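Long-range contacts in phosphoribosylamine--glycine ligase (Thermotoga maritima, PDB 1VKZ), which catalyses the ATP-dependent ligation of glycine to 5-phospho-beta-D-ribosylamine, giving glycinamide ribonucleotide in de novo purine biosynthesis: residues 245-250 with 279-284; 117-122 with 249-254; 207-212 with 320-325. All blocks are in the same frame, centred on the assembly; numbering follows the deposited sequence.

Contact 1: 245-250 with 279-284; sequences IKKIEE and GDPYIL
Lys247 and Ile248, neighbours on helix 242-261, meet Pro281 and the turn before it where the helix lies against an edge strand of the antiparallel sheet in the ATP-grasp domain. Over the short segments the two axes come within 8.1 Å, and their N-to-C directions differ by 32°, so the strand runs roughly along the helix rather than across it.

The apolar packing centres on the ring of Pro281, whose CB is directed toward the helix. The ring crosses the lysine chain at about a right angle: Lys247 CB lies 3.6 Å from Pro281 CG, while Lys247 CD approaches Pro281 CD to 3.7 Å. Proline suits this place because it offers a compact hydrocarbon surface and needs no hydrogen bond for its nitrogen. At the CB corner of the same ring Ile248 CG1 makes a looser contact, 4.3 Å from Pro281 CB. Ile248 is buried and also packs on Leu197 and Ala199 of strand 195-204; Leu197 falls in the predicted ATP-binding region, so this branched apolar residue joins the helix to the sheet close to that region.

The polar part belongs to the far end of Lys247. Its first torsion sets CG beside the backbone N, opposite the carbonyl carbon (chi1 -66°), and the extended chain beyond carries the ammonium past the proline, a reach that a lysine's four methylenes supply. Asp280 offers the charge there, but the salt bridge is long, 3.8 Å from Lys247 NZ to Asp280 OD1; the other carboxylate oxygen has a weak, long ion pair with Arg120. The firmer bond goes to the backbone of the turn: Lys247 NZ donates to Gly279 O over 2.8 Å, sitting 49° out of the carbonyl plane.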
loop_
_atom_site.group_PDB
_atom_site.type_symbol
_atom_site.label_atom_id
_atom_site.label_comp_id
_atom_site.label_asym_id
_atom_site.label_seq_id
_atom_site.Cartn_x
_atom_site.Cartn_y
_atom_site.Cartn_z
ATOM N N ILE A 245 -16.264 4.847 11.437
ATOM C CA ILE A 245 -16.469 4.577 10.005
ATOM C C ILE A 245 -17.217 5.709 9.327
ATOM O O ILE A 245 -16.855 6.105 8.234
ATOM C CB ILE A 245 -17.210 3.231 9.777
ATOM C CG1 ILE A 245 -16.316 2.059 10.188
ATOM C CG2 ILE A 245 -17.635 3.084 8.317
ATOM C CD1 ILE A 245 -17.036 0.723 10.199
ATOM N N LYS A 246 -18.267 6.241 9.954
ATOM C CA LYS A 246 -18.982 7.352 9.314
ATOM C C LYS A 246 -18.087 8.582 9.080
ATOM O O LYS A 246 -18.178 9.243 8.046
ATOM C CB LYS A 246 -20.254 7.723 10.087
ATOM C CG LYS A 246 -21.125 8.724 9.323
ATOM C CD LYS A 246 -22.626 8.455 9.445
ATOM C CE LYS A 246 -23.168 7.669 8.243
ATOM N NZ LYS A 246 -24.647 7.451 8.375
ATOM N N LYS A 247 -17.214 8.869 10.038
ATOM C CA LYS A 247 -16.224 9.943 9.881
ATOM C C LYS A 247 -15.214 9.633 8.795
ATOM O O LYS A 247 -14.780 10.536 8.089
ATOM C CB LYS A 247 -15.500 10.191 11.210
ATOM C CG LYS A 247 -16.412 10.741 12.293
ATOM C CD LYS A 247 -15.671 10.918 13.607
ATOM C CE LYS A 247 -16.631 11.133 14.753
ATOM N NZ LYS A 247 -15.897 11.434 16.022
ATOM N N ILE A 248 -14.846 8.352 8.677
ATOM C CA ILE A 248 -13.936 7.876 7.637
ATOM C C ILE A 248 -14.559 8.029 6.277
ATOM O O ILE A 248 -13.878 8.411 5.318
ATOM C CB ILE A 248 -13.497 6.401 7.888
ATOM C CG1 ILE A 248 -12.431 6.365 8.997
ATOM C CG2 ILE A 248 -12.884 5.796 6.643
ATOM C CD1 ILE A 248 -11.960 4.958 9.419
ATOM N N GLU A 249 -15.851 7.710 6.197
ATOM C CA GLU A 249 -16.640 7.887 4.980
ATOM C C GLU A 249 -16.663 9.339 4.538
ATOM O O GLU A 249 -16.578 9.639 3.358
ATOM C CB GLU A 249 -18.081 7.457 5.224
ATOM C CG GLU A 249 -18.302 5.955 5.317
ATOM C CD GLU A 249 -19.779 5.595 5.468
ATOM O OE1 GLU A 249 -20.461 6.185 6.337
ATOM O OE2 GLU A 249 -20.266 4.705 4.725
ATOM N N GLU A 250 -16.792 10.227 5.517
ATOM C CA GLU A 250 -16.855 11.660 5.281
ATOM C C GLU A 250 -15.529 12.178 4.756
ATOM O O GLU A 250 -15.514 13.082 3.932
ATOM C CB GLU A 250 -17.258 12.373 6.575
ATOM C CG GLU A 250 -17.442 13.876 6.458
ATOM C CD GLU A 250 -18.069 14.495 7.711
ATOM O OE1 GLU A 250 -19.068 13.924 8.245
ATOM O OE2 GLU A 250 -17.572 15.564 8.154
ATOM N N GLY A 279 -10.964 11.087 19.195
ATOM C CA GLY A 279 -12.252 10.692 18.611
ATOM C C GLY A 279 -12.379 10.852 17.094
ATOM O O GLY A 279 -13.343 10.377 16.498
ATOM N N ASP A 280 -11.429 11.523 16.456
ATOM C CA ASP A 280 -11.588 11.874 15.046
ATOM C C ASP A 280 -10.465 11.319 14.233
ATOM O O ASP A 280 -9.341 11.285 14.697
ATOM C CB ASP A 280 -11.630 13.397 14.865
ATOM C CG ASP A 280 -12.804 14.039 15.584
ATOM O OD1 ASP A 280 -12.975 13.765 16.789
ATOM O OD2 ASP A 280 -13.607 14.818 15.028
ATOM N N PRO A 281 -10.775 10.879 13.018
ATOM C CA PRO A 281 -9.767 10.464 12.083
ATOM C C PRO A 281 -9.145 11.633 11.309
ATOM O O PRO A 281 -9.866 12.449 10.710
ATOM C CB PRO A 281 -10.546 9.541 11.130
ATOM C CG PRO A 281 -11.882 10.088 11.114
ATOM C CD PRO A 281 -12.125 10.703 12.459
ATOM N N TYR A 282 -7.807 11.652 11.330
ATOM C CA TYR A 282 -6.956 12.575 10.574
ATOM C C TYR A 282 -6.238 11.806 9.470
ATOM O O TYR A 282 -5.798 10.656 9.671
ATOM C CB TYR A 282 -5.907 13.207 11.490
ATOM C CG TYR A 282 -6.474 14.141 12.502
ATOM C CD1 TYR A 282 -7.132 13.667 13.623
ATOM C CD2 TYR A 282 -6.358 15.503 12.347
ATOM C CE1 TYR A 282 -7.664 14.538 14.560
ATOM C CE2 TYR A 282 -6.897 16.389 13.271
ATOM C CZ TYR A 282 -7.543 15.905 14.368
ATOM O OH TYR A 282 -8.049 16.785 15.283
ATOM N N ILE A 283 -6.136 12.457 8.305
ATOM C CA ILE A 283 -5.406 11.914 7.170
ATOM C C ILE A 283 -3.946 12.257 7.252
ATOM O O ILE A 283 -3.579 13.425 7.135
ATOM C CB ILE A 283 -5.966 12.420 5.835
ATOM C CG1 ILE A 283 -7.428 11.986 5.699
ATOM C CG2 ILE A 283 -5.123 11.877 4.686
ATOM C CD1 ILE A 283 -8.094 12.396 4.435
ATOM N N LEU A 284 -3.128 11.213 7.434
ATOM C CA LEU A 284 -1.677 11.305 7.461
ATOM C C LEU A 284 -1.091 11.358 6.087
ATOM O O LEU A 284 -0.023 11.932 5.911
ATOM C CB LEU A 284 -1.081 10.097 8.176
ATOM C CG LEU A 284 -1.478 9.996 9.643
ATOM C CD1 LEU A 284 -0.757 8.827 10.269
ATOM C CD2 LEU A 284 -1.163 11.288 10.338
#

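Contact 2: 117-122 with 249-254; sequences YGIRTA and EELFDK
Ile119 uses two branches against the helix. Its CG2 methyl touches Leu251 CD2 at 3.8 Å, and its CG1, placed beside the backbone N (chi1 -66°), lies 3.8 Å from Lys254 CB. Ile119 and Lys254 run past one another in opposite senses, which brings CD1 of the isoleucine near the lysine's carbonyl. Leu251 CD2 goes on to reach the backbone of the next residue, 3.9 Å from Arg120 N, and comes obliquely to the guanidinium, 4.3 Å from Arg120 NH1. Ile119 and Leu251 are both buried and also pack on Ile283 of strand 280-287, a place suited to branched hydrocarbon.

Lys254 CD lies over the plane of the Gly118 carbonyl, 3.3 Å from Gly118 O, and beside the preceding carbonyl, 3.7 Å from Tyr117 O. Both carbonyls belong to the turn where a Schellman motif ends helix 107-116, in which Ile119 N bonds to Met114 O and Gly118 N to Lys115 O. Gly118 is the C-prime residue, and its left-handed backbone (phi 63°) is one that a residue without a side chain adopts easily. The lysine chain then bends at its last torsion (chi4 85°), and Lys254 NZ forms a long salt bridge, 3.8 Å, with Glu250 OE2 one turn back.

Farther out, Arg120 NH1 donates to Pro281 O, holding that end of the guanidinium at the edge strand, with a weak, long ion pair from NE to Asp280. Its positive charge probably adds some attraction for Glu250, although Arg120 NH2 and Glu250 OE2 stay 5.0 Å apart. Tyr117 turns its ring away from this helix segment, and its hydroxyl is hydrogen-bonded to Glu262.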
loop_
_atom_site.group_PDB
_atom_site.type_symbol
_atom_site.label_atom_id
_atom_site.label_comp_id
_atom_site.label_asym_id
_atom_site.label_seq_id
_atom_site.Cartn_x
_atom_site.Cartn_y
_atom_site.Cartn_z
ATOM N N TYR A 117 -10.208 21.842 0.875
ATOM C CA TYR A 117 -11.472 21.160 0.897
ATOM C C TYR A 117 -11.945 20.727 2.305
ATOM O O TYR A 117 -12.859 19.922 2.442
ATOM C CB TYR A 117 -11.391 20.019 -0.135
ATOM C CG TYR A 117 -11.270 20.559 -1.543
ATOM C CD1 TYR A 117 -12.364 21.167 -2.162
ATOM C CD2 TYR A 117 -10.067 20.529 -2.240
ATOM C CE1 TYR A 117 -12.275 21.703 -3.451
ATOM C CE2 TYR A 117 -9.970 21.069 -3.539
ATOM C CZ TYR A 117 -11.081 21.650 -4.130
ATOM O OH TYR A 117 -11.028 22.180 -5.395
ATOM N N GLY A 118 -11.346 21.290 3.351
ATOM C CA GLY A 118 -11.784 21.054 4.745
ATOM C C GLY A 118 -11.649 19.617 5.218
ATOM O O GLY A 118 -12.531 19.110 5.899
ATOM N N ILE A 119 -10.538 18.971 4.847
ATOM C CA ILE A 119 -10.272 17.586 5.171
ATOM C C ILE A 119 -9.361 17.549 6.408
ATOM O O ILE A 119 -8.285 18.155 6.438
ATOM C CB ILE A 119 -9.628 16.887 3.971
ATOM C CG1 ILE A 119 -10.617 16.798 2.785
ATOM C CG2 ILE A 119 -9.155 15.492 4.330
ATOM C CD1 ILE A 119 -9.941 16.808 1.470
ATOM N N ARG A 120 -9.800 16.829 7.434
ATOM C CA ARG A 120 -9.183 16.930 8.731
ATOM C C ARG A 120 -7.793 16.344 8.668
ATOM O O ARG A 120 -7.608 15.185 8.336
ATOM C CB ARG A 120 -10.030 16.240 9.796
ATOM C CG ARG A 120 -9.492 16.403 11.213
ATOM C CD ARG A 120 -10.301 15.652 12.288
ATOM N NE ARG A 120 -11.742 15.924 12.212
ATOM C CZ ARG A 120 -12.632 15.225 11.503
ATOM N NH1 ARG A 120 -12.263 14.187 10.775
ATOM N NH2 ARG A 120 -13.913 15.572 11.524
ATOM N N THR A 121 -6.810 17.183 8.957
ATOM C CA THR A 121 -5.432 16.771 8.900
ATOM C C THR A 121 -4.651 17.583 9.916
ATOM O O THR A 121 -5.146 18.559 10.429
ATOM C CB THR A 121 -4.906 16.945 7.435
ATOM O OG1 THR A 121 -3.613 16.372 7.304
ATOM C CG2 THR A 121 -4.707 18.409 7.050
ATOM N N ALA A 122 -3.443 17.145 10.207
ATOM C CA ALA A 122 -2.596 17.828 11.152
ATOM C C ALA A 122 -2.210 19.172 10.628
ATOM O O ALA A 122 -2.073 19.360 9.426
ATOM C CB ALA A 122 -1.333 17.018 11.423
ATOM N N GLU A 249 -15.851 7.710 6.197
ATOM C CA GLU A 249 -16.640 7.887 4.980
ATOM C C GLU A 249 -16.663 9.339 4.538
ATOM O O GLU A 249 -16.578 9.639 3.358
ATOM C CB GLU A 249 -18.081 7.457 5.224
ATOM C CG GLU A 249 -18.302 5.955 5.317
ATOM C CD GLU A 249 -19.779 5.595 5.468
ATOM O OE1 GLU A 249 -20.461 6.185 6.337
ATOM O OE2 GLU A 249 -20.266 4.705 4.725
ATOM N N GLU A 250 -16.792 10.227 5.517
ATOM C CA GLU A 250 -16.855 11.660 5.281
ATOM C C GLU A 250 -15.529 12.178 4.756
ATOM O O GLU A 250 -15.514 13.082 3.932
ATOM C CB GLU A 250 -17.258 12.373 6.575
ATOM C CG GLU A 250 -17.442 13.876 6.458
ATOM C CD GLU A 250 -18.069 14.495 7.711
ATOM O OE1 GLU A 250 -19.068 13.924 8.245
ATOM O OE2 GLU A 250 -17.572 15.564 8.154
ATOM N N LEU A 251 -14.418 11.597 5.221
ATOM C CA LEU A 251 -13.087 11.909 4.664
ATOM C C LEU A 251 -12.985 11.527 3.197
ATOM O O LEU A 251 -12.420 12.288 2.389
ATOM C CB LEU A 251 -11.976 11.218 5.464
ATOM C CG LEU A 251 -11.657 11.827 6.829
ATOM C CD1 LEU A 251 -10.593 10.991 7.593
ATOM C CD2 LEU A 251 -11.242 13.299 6.695
ATOM N N PHE A 252 -13.505 10.350 2.856
ATOM C CA PHE A 252 -13.573 9.908 1.458
ATOM C C PHE A 252 -14.428 10.830 0.592
ATOM O O PHE A 252 -14.005 11.220 -0.511
ATOM C CB PHE A 252 -14.108 8.489 1.384
ATOM C CG PHE A 252 -13.070 7.448 1.578
ATOM C CD1 PHE A 252 -12.058 7.295 0.658
ATOM C CD2 PHE A 252 -13.110 6.604 2.673
ATOM C CE1 PHE A 252 -11.094 6.326 0.844
ATOM C CE2 PHE A 252 -12.163 5.631 2.853
ATOM C CZ PHE A 252 -11.163 5.489 1.947
ATOM N N ASP A 253 -15.608 11.190 1.097
ATOM C CA ASP A 253 -16.486 12.087 0.366
ATOM C C ASP A 253 -15.833 13.436 0.090
ATOM O O ASP A 253 -15.940 13.944 -1.033
ATOM C CB ASP A 253 -17.828 12.294 1.085
ATOM C CG ASP A 253 -18.939 11.398 0.533
ATOM O OD1 ASP A 253 -18.864 11.010 -0.674
ATOM O OD2 ASP A 253 -19.930 11.052 1.241
ATOM N N LYS A 254 -15.186 14.028 1.095
ATOM C CA LYS A 254 -14.664 15.386 0.948
ATOM C C LYS A 254 -13.451 15.376 0.040
ATOM O O LYS A 254 -13.244 16.302 -0.729
ATOM C CB LYS A 254 -14.344 16.027 2.290
ATOM C CG LYS A 254 -15.472 16.846 2.955
ATOM C CD LYS A 254 -14.940 17.439 4.283
ATOM C CE LYS A 254 -15.708 18.674 4.782
ATOM N NZ LYS A 254 -16.941 18.341 5.588
#

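Contact 3: 207-212 with 320-325; sequences NFVILP and EPVEPR
Val322 O meets the CD-CG edge of the Pro212 ring, 3.7 Å from Pro212 CD and 3.8 Å from Pro212 CG, in a packing contact. Strand 207-210, an edge strand of the ATP-grasp domain, and the residues just after it are flanked by the loop that leads from helix 303-315 to strand 327-334. The touching parts, 209-212 and 320-324, run nearly parallel, their end-to-end directions 5° apart, but no hydrogen bond joins them, and side chains make the contact, in places against the other segment's carbonyl oxygens.

Val322, buried and pointing at the strand, is the hub. Its CG2 stands opposite the carbonyl carbon and its CG1 opposite the backbone N (chi1 180°). Both methyls border Leu211 CD2, with Val322 CG2 the nearer at 3.6 Å; CG2 also reaches Val209 CG2 at 4.0 Å, and CG1 reaches Pro212 CD at 4.0 Å. A short beta-branched residue suits a site where Val209, Leu211 and Pro212 come this near its backbone. Leu211 and Pro212 also pack on Ile298 of helix 294-301, and backbone hydrogen bonds tie Val209 to Val202 and Leu211 to Met200. At the C-terminal end of the contact two proline rings slide past each other, with Pro212 CG 4.1 Å from Pro324 CB.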
loop_
_atom_site.group_PDB
_atom_site.type_symbol
_atom_site.label_atom_id
_atom_site.label_comp_id
_atom_site.label_asym_id
_atom_site.label_seq_id
_atom_site.Cartn_x
_atom_site.Cartn_y
_atom_site.Cartn_z
ATOM N N ASN A 207 -18.538 7.950 -6.269
ATOM C CA ASN A 207 -18.907 6.686 -5.674
ATOM C C ASN A 207 -17.689 5.959 -5.169
ATOM O O ASN A 207 -16.663 5.978 -5.829
ATOM C CB ASN A 207 -19.587 5.846 -6.724
ATOM C CG ASN A 207 -20.711 6.574 -7.344
ATOM O OD1 ASN A 207 -21.447 7.250 -6.635
ATOM N ND2 ASN A 207 -20.835 6.504 -8.676
ATOM N N PHE A 208 -17.804 5.326 -3.999
ATOM C CA PHE A 208 -16.737 4.488 -3.453
ATOM C C PHE A 208 -17.289 3.371 -2.560
ATOM O O PHE A 208 -18.366 3.506 -1.980
ATOM C CB PHE A 208 -15.720 5.334 -2.659
ATOM C CG PHE A 208 -16.309 6.049 -1.469
ATOM C CD1 PHE A 208 -16.914 7.282 -1.612
ATOM C CD2 PHE A 208 -16.243 5.504 -0.225
ATOM C CE1 PHE A 208 -17.457 7.948 -0.510
ATOM C CE2 PHE A 208 -16.803 6.162 0.872
ATOM C CZ PHE A 208 -17.405 7.380 0.720
ATOM N N VAL A 209 -16.540 2.278 -2.441
ATOM C CA VAL A 209 -16.838 1.272 -1.425
ATOM C C VAL A 209 -15.608 1.143 -0.579
ATOM O O VAL A 209 -14.501 1.084 -1.095
ATOM C CB VAL A 209 -17.316 -0.096 -2.000
ATOM C CG1 VAL A 209 -18.251 0.136 -3.172
ATOM C CG2 VAL A 209 -16.190 -1.003 -2.428
ATOM N N ILE A 210 -15.794 1.130 0.733
ATOM C CA ILE A 210 -14.674 0.936 1.665
ATOM C C ILE A 210 -14.400 -0.548 1.828
ATOM O O ILE A 210 -15.303 -1.328 2.021
ATOM C CB ILE A 210 -14.970 1.587 3.014
ATOM C CG1 ILE A 210 -15.091 3.095 2.839
ATOM C CG2 ILE A 210 -13.835 1.286 3.984
ATOM C CD1 ILE A 210 -15.383 3.842 4.069
ATOM N N LEU A 211 -13.141 -0.933 1.736
ATOM C CA LEU A 211 -12.758 -2.316 1.894
ATOM C C LEU A 211 -12.580 -2.714 3.377
ATOM O O LEU A 211 -12.472 -1.865 4.245
ATOM C CB LEU A 211 -11.496 -2.556 1.085
ATOM C CG LEU A 211 -11.795 -2.397 -0.400
ATOM C CD1 LEU A 211 -10.523 -2.391 -1.253
ATOM C CD2 LEU A 211 -12.733 -3.500 -0.835
ATOM N N PRO A 212 -12.575 -4.006 3.668
ATOM C CA PRO A 212 -12.343 -4.458 4.997
ATOM C C PRO A 212 -11.099 -3.827 5.588
ATOM O O PRO A 212 -10.054 -3.797 4.938
ATOM C CB PRO A 212 -12.104 -5.955 4.804
ATOM C CG PRO A 212 -12.839 -6.304 3.664
ATOM C CD PRO A 212 -12.779 -5.141 2.753
ATOM N N GLU A 320 -21.149 -2.820 -5.149
ATOM C CA GLU A 320 -21.760 -3.395 -3.982
ATOM C C GLU A 320 -20.693 -3.540 -2.903
ATOM O O GLU A 320 -19.526 -3.743 -3.228
ATOM C CB GLU A 320 -22.345 -4.762 -4.341
ATOM C CG GLU A 320 -23.440 -4.702 -5.395
ATOM C CD GLU A 320 -24.695 -3.976 -4.913
ATOM O OE1 GLU A 320 -24.903 -3.892 -3.676
ATOM O OE2 GLU A 320 -25.472 -3.488 -5.772
ATOM N N PRO A 321 -21.089 -3.413 -1.638
ATOM C CA PRO A 321 -20.174 -3.552 -0.495
ATOM C C PRO A 321 -19.302 -4.809 -0.498
ATOM O O PRO A 321 -19.769 -5.889 -0.861
ATOM C CB PRO A 321 -21.126 -3.613 0.715
ATOM C CG PRO A 321 -22.345 -2.902 0.287
ATOM C CD PRO A 321 -22.453 -3.073 -1.203
ATOM N N VAL A 322 -18.056 -4.675 -0.056
ATOM C CA VAL A 322 -17.175 -5.834 0.059
ATOM C C VAL A 322 -17.152 -6.392 1.488
ATOM O O VAL A 322 -16.418 -5.904 2.342
ATOM C CB VAL A 322 -15.774 -5.480 -0.417
ATOM C CG1 VAL A 322 -14.826 -6.679 -0.296
ATOM C CG2 VAL A 322 -15.875 -4.976 -1.862
ATOM N N GLU A 323 -17.945 -7.431 1.718
ATOM C CA GLU A 323 -18.082 -8.024 3.031
ATOM C C GLU A 323 -17.010 -9.096 3.211
ATOM O O GLU A 323 -16.867 -9.985 2.378
ATOM C CB GLU A 323 -19.469 -8.663 3.198
ATOM C CG GLU A 323 -20.661 -7.834 2.693
ATOM C CD GLU A 323 -21.146 -6.775 3.679
ATOM O OE1 GLU A 323 -20.290 -6.054 4.261
ATOM O OE2 GLU A 323 -22.392 -6.656 3.857
ATOM N N PRO A 324 -16.274 -9.043 4.313
ATOM C CA PRO A 324 -15.297 -10.073 4.601
ATOM C C PRO A 324 -15.917 -11.372 5.102
ATOM O O PRO A 324 -16.843 -11.354 5.936
ATOM C CB PRO A 324 -14.472 -9.449 5.715
ATOM C CG PRO A 324 -15.412 -8.508 6.412
ATOM C CD PRO A 324 -16.324 -8.006 5.362
ATOM N N ARG A 325 -15.406 -12.497 4.607
ATOM C CA ARG A 325 -15.809 -13.797 5.113
ATOM C C ARG A 325 -14.671 -14.376 5.944
ATOM O O ARG A 325 -13.604 -14.656 5.452
ATOM C CB ARG A 325 -16.199 -14.731 3.968
ATOM C CG ARG A 325 -17.598 -14.474 3.392
ATOM C CD ARG A 325 -17.639 -13.465 2.240
ATOM N NE ARG A 325 -16.806 -13.862 1.096
ATOM C CZ ARG A 325 -17.121 -14.809 0.202
ATOM N NH1 ARG A 325 -18.256 -15.509 0.297
ATOM N NH2 ARG A 325 -16.275 -15.066 -0.795
#

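How the contacts relate
Contacts 1 and 2 are neighbours, their centres about 7 Å apart, and both use helix 242-261, sharing Glu249 and Glu250. Residues 117-122 also meet strand 280-287 directly: Thr121 OG1 and Ile283 O, 3.0 Å apart, are probably hydrogen-bonded. Contact 3 lies farther off, its centre about 17 Å from that of contact 1 and 19 Å from that of contact 2. Its strand 207-210 and strand 280-287 are the two outermost strands of one sheet, and the helix reaches both: Phe208 CZ comes within 3.5 Å of Phe252 CB. The predicted magnesium ligand Glu285 follows on strand 280-287, its side chain about 11 Å from that of Ile119.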